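PDB 2B0V: NUDIX hydrolase from Nitrosomonas europaea, which probably hydrolyses phosphate-anhydride bonds of nucleoside di- and triphosphates and of thiamine diphosphate, as a magnesium-dependent member of the NudJ subfamily. Local coordinates for residues Lys6-Val11 / Asn80-Leu85. Numbering follows the deposited sequence. Where two conformers were deposited one is given.
Sequences KPNVTV and NGTTYL
Asn8 and Val9 pair in parallel with Tyr84 and Leu85, the axes of 8-11 and 82-85 diverging by 48°. As expected of parallel pairing, Asn8 bonds to the residues flanking its partner: its N donates to Thr83 O (2.8 Å), and Asn8 O receives Leu85 N (2.9 Å). Thr10 N reaches Leu85 O, also 2.9 Å away, continuing the ladder.

On the face shared by Asn8 and Tyr84, contacts centre on the phenol ring; Val9 and Leu85 share the opposite one, where Val9 CG2 loosely meets Leu85 CB. Thr10 CG2 lies 3.7 Å from Tyr84 CD1, with Asn8 CB nearby. The Asn8 amide crosses Thr82 at about a right angle, its ND2 tight against Thr82 CG2 (3.1 Å) and weakly hydrogen-bonded to Thr83 O (3.5 Å). With OG1 beside the backbone N (chi1 -55°) and CG2 anti to it, Thr82 sets its methyl 3.6 Å above the Tyr84 ring plane, offset toward the rim, and bonds its hydroxyl to Asn80 O. A glycine at Thr82 would probably take the methyl from ring and amide and leave Asn80 O without its hydroxyl donor. Asn80 closes an Asx turn onto Thr82 N and donates from ND2 to Tyr84 OH (3.0 Å).

The pair belongs to the mixed sheet of the Nudix fold: strand 62-77 flanks 82-96 antiparallel, its Trp75 meeting Tyr84, while strand 39-41 borders 8-17 and helix 48-60 packs on Val11.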
ATOM      1  N   LYS A   6      15.508  -9.325   9.825  1.00 31.49           N
ATOM      2  CA  LYS A   6      15.830  -7.998  10.447  1.00 30.24           C
ATOM      3  C   LYS A   6      15.306  -6.747   9.662  1.00 29.29           C
ATOM      4  O   LYS A   6      14.973  -5.736  10.287  1.00 29.09           O
ATOM      5  CB  LYS A   6      17.323  -7.890  10.813  1.00 31.06           C
ATOM      6  CG  LYS A   6      18.140  -9.206  10.801  1.00 33.25           C
ATOM      7  CD  LYS A   6      17.768 -10.144  11.934  1.00 38.58           C
ATOM      8  CE  LYS A   6      18.715  -9.993  13.129  1.00 39.12           C
ATOM      9  NZ  LYS A   6      18.094 -10.526  14.381  1.00 41.47           N
ATOM     10  N   PRO A   7      15.234  -6.790   8.297  1.00 27.05           N
ATOM     11  CA  PRO A   7      14.419  -5.738   7.682  1.00 25.31           C
ATOM     12  C   PRO A   7      12.960  -5.970   8.083  1.00 22.77           C
ATOM     13  O   PRO A   7      12.589  -7.111   8.338  1.00 21.82           O
ATOM     14  CB  PRO A   7      14.576  -6.007   6.177  1.00 25.26           C
ATOM     15  CG  PRO A   7      14.951  -7.472   6.092  1.00 27.39           C
ATOM     16  CD  PRO A   7      15.859  -7.653   7.274  1.00 27.65           C
ATOM     17  N   ASN A   8      12.154  -4.918   8.144  1.00 21.39           N
ATOM     18  CA  ASN A   8      10.713  -5.078   8.391  1.00 21.09           C
ATOM     19  C   ASN A   8       9.971  -5.322   7.091  1.00 19.15           C
ATOM     20  O   ASN A   8      10.073  -4.523   6.167  1.00 20.43           O
ATOM     21  CB  ASN A   8      10.155  -3.871   9.094  1.00 22.12           C
ATOM     22  CG  ASN A   8      10.723  -3.723  10.489  1.00 26.56           C
ATOM     23  OD1 ASN A   8      10.181  -4.279  11.438  1.00 33.10           O
ATOM     24  ND2 ASN A   8      11.864  -3.057  10.600  1.00 27.63           N
ATOM     25  N   VAL A   9       9.177  -6.379   7.037  1.00 18.62           N
ATOM     26  CA  VAL A   9       8.448  -6.696   5.801  1.00 16.64           C
ATOM     27  C   VAL A   9       7.107  -5.989   5.818  1.00 16.66           C
ATOM     28  O   VAL A   9       6.338  -6.073   6.801  1.00 15.92           O
ATOM     29  CB  VAL A   9       8.276  -8.211   5.641  1.00 16.22           C
ATOM     30  CG1 VAL A   9       7.404  -8.519   4.403  1.00 16.68           C
ATOM     31  CG2 VAL A   9       9.676  -8.868   5.524  1.00 18.72           C
ATOM     32  N   THR A  10       6.857  -5.250   4.751  1.00 14.69           N
ATOM     33  CA  THR A  10       5.634  -4.456   4.674  1.00 14.01           C
ATOM     34  C   THR A  10       4.981  -4.789   3.337  1.00 14.46           C
ATOM     35  O   THR A  10       5.607  -5.369   2.419  1.00 14.36           O
ATOM     36  CB  THR A  10       5.886  -2.922   4.708  1.00 15.91           C
ATOM     37  OG1 THR A  10       6.748  -2.571   3.618  1.00 15.04           O
ATOM     38  CG2 THR A  10       6.565  -2.523   6.051  1.00 17.07           C
ATOM     39  N   VAL A  11       3.746  -4.337   3.198  1.00 13.83           N
ATOM     40  CA  VAL A  11       2.995  -4.542   1.949  1.00 14.34           C
ATOM     41  C   VAL A  11       2.300  -3.229   1.575  1.00 15.17           C
ATOM     42  O   VAL A  11       2.042  -2.391   2.444  1.00 15.09           O
ATOM     43  CB  VAL A  11       1.927  -5.636   2.103  1.00 15.25           C
ATOM     44  CG1 VAL A  11       2.589  -6.979   2.336  1.00 16.61           C
ATOM     45  CG2 VAL A  11       0.946  -5.261   3.253  1.00 14.73           C
ATOM     46  N   ASN A  80      14.146   7.298  10.842  1.00 35.62           N
ATOM     47  CA  ASN A  80      13.913   6.317  11.899  1.00 34.63           C
ATOM     48  C   ASN A  80      14.862   5.116  11.883  1.00 33.71           C
ATOM     49  O   ASN A  80      14.689   4.173  12.670  1.00 33.53           O
ATOM     50  CB  ASN A  80      12.439   5.881  11.928  1.00 34.80           C
ATOM     51  CG  ASN A  80      12.101   4.841  10.861  1.00 36.47           C
ATOM     52  OD1 ASN A  80      12.962   4.424  10.077  1.00 36.29           O
ATOM     53  ND2 ASN A  80      10.832   4.418  10.833  1.00 35.93           N
ATOM     54  N   GLY A  81      15.863   5.156  10.990  1.00 32.35           N
ATOM     55  CA  GLY A  81      16.921   4.140  10.941  1.00 30.95           C
ATOM     56  C   GLY A  81      16.460   2.748  10.556  1.00 29.59           C
ATOM     57  O   GLY A  81      17.240   1.797  10.573  1.00 29.47           O
ATOM     58  N   THR A  82      15.189   2.635  10.176  1.00 28.72           N
ATOM     59  CA  THR A  82      14.571   1.332   9.961  1.00 27.60           C
ATOM     60  C   THR A  82      14.606   0.897   8.489  1.00 25.76           C
ATOM     61  O   THR A  82      14.256   1.682   7.601  1.00 25.29           O
ATOM     62  CB  THR A  82      13.113   1.324  10.445  1.00 28.09           C
ATOM     63  OG1 THR A  82      13.060   1.743  11.820  1.00 30.70           O
ATOM     64  CG2 THR A  82      12.504  -0.079  10.288  1.00 28.20           C
ATOM     65  N   THR A  83      15.037  -0.343   8.264  1.00 24.17           N
ATOM     66  CA  THR A  83      15.070  -0.929   6.910  1.00 22.80           C
ATOM     67  C   THR A  83      13.785  -1.691   6.634  1.00 21.03           C
ATOM     68  O   THR A  83      13.284  -2.439   7.467  1.00 20.85           O
ATOM     69  CB  THR A  83      16.308  -1.843   6.689  1.00 23.12           C
ATOM     70  OG1 THR A  83      17.484  -1.060   6.916  1.00 25.11           O
ATOM     71  CG2 THR A  83      16.378  -2.356   5.254  1.00 24.36           C
ATOM     72  N   TYR A  84      13.265  -1.495   5.434  1.00 19.26           N
ATOM     73  CA  TYR A  84      11.994  -2.068   5.059  1.00 17.72           C
ATOM     74  C   TYR A  84      12.151  -2.862   3.777  1.00 16.09           C
ATOM     75  O   TYR A  84      13.009  -2.539   2.951  1.00 15.27           O
ATOM     76  CB  TYR A  84      10.975  -0.953   4.774  1.00 18.55           C
ATOM     77  CG  TYR A  84      10.602  -0.140   5.973  1.00 21.09           C
ATOM     78  CD1 TYR A  84       9.591  -0.571   6.845  1.00 22.73           C
ATOM     79  CD2 TYR A  84      11.258   1.060   6.248  1.00 24.25           C
ATOM     80  CE1 TYR A  84       9.243   0.198   7.979  1.00 25.51           C
ATOM     81  CE2 TYR A  84      10.912   1.836   7.375  1.00 25.99           C
ATOM     82  CZ  TYR A  84       9.915   1.396   8.220  1.00 27.28           C
ATOM     83  OH  TYR A  84       9.598   2.162   9.322  1.00 29.47           O
ATOM     84  N   LEU A  85      11.325  -3.895   3.660  1.00 14.24           N
ATOM     85  CA  LEU A  85      11.165  -4.617   2.419  0.60 14.20           C
ATOM     86  C   LEU A  85       9.667  -4.570   2.076  1.00 14.16           C
ATOM     87  O   LEU A  85       8.853  -5.277   2.699  1.00 14.66           O
ATOM     88  CB  LEU A  85      11.655  -6.066   2.613  0.60 14.55           C
ATOM     89  CG  LEU A  85      11.781  -6.897   1.358  0.60 14.74           C
ATOM     90  CD1 LEU A  85      12.799  -6.333   0.343  0.60 14.48           C
ATOM     91  CD2 LEU A  85      12.191  -8.323   1.788  0.60 13.99           C
TER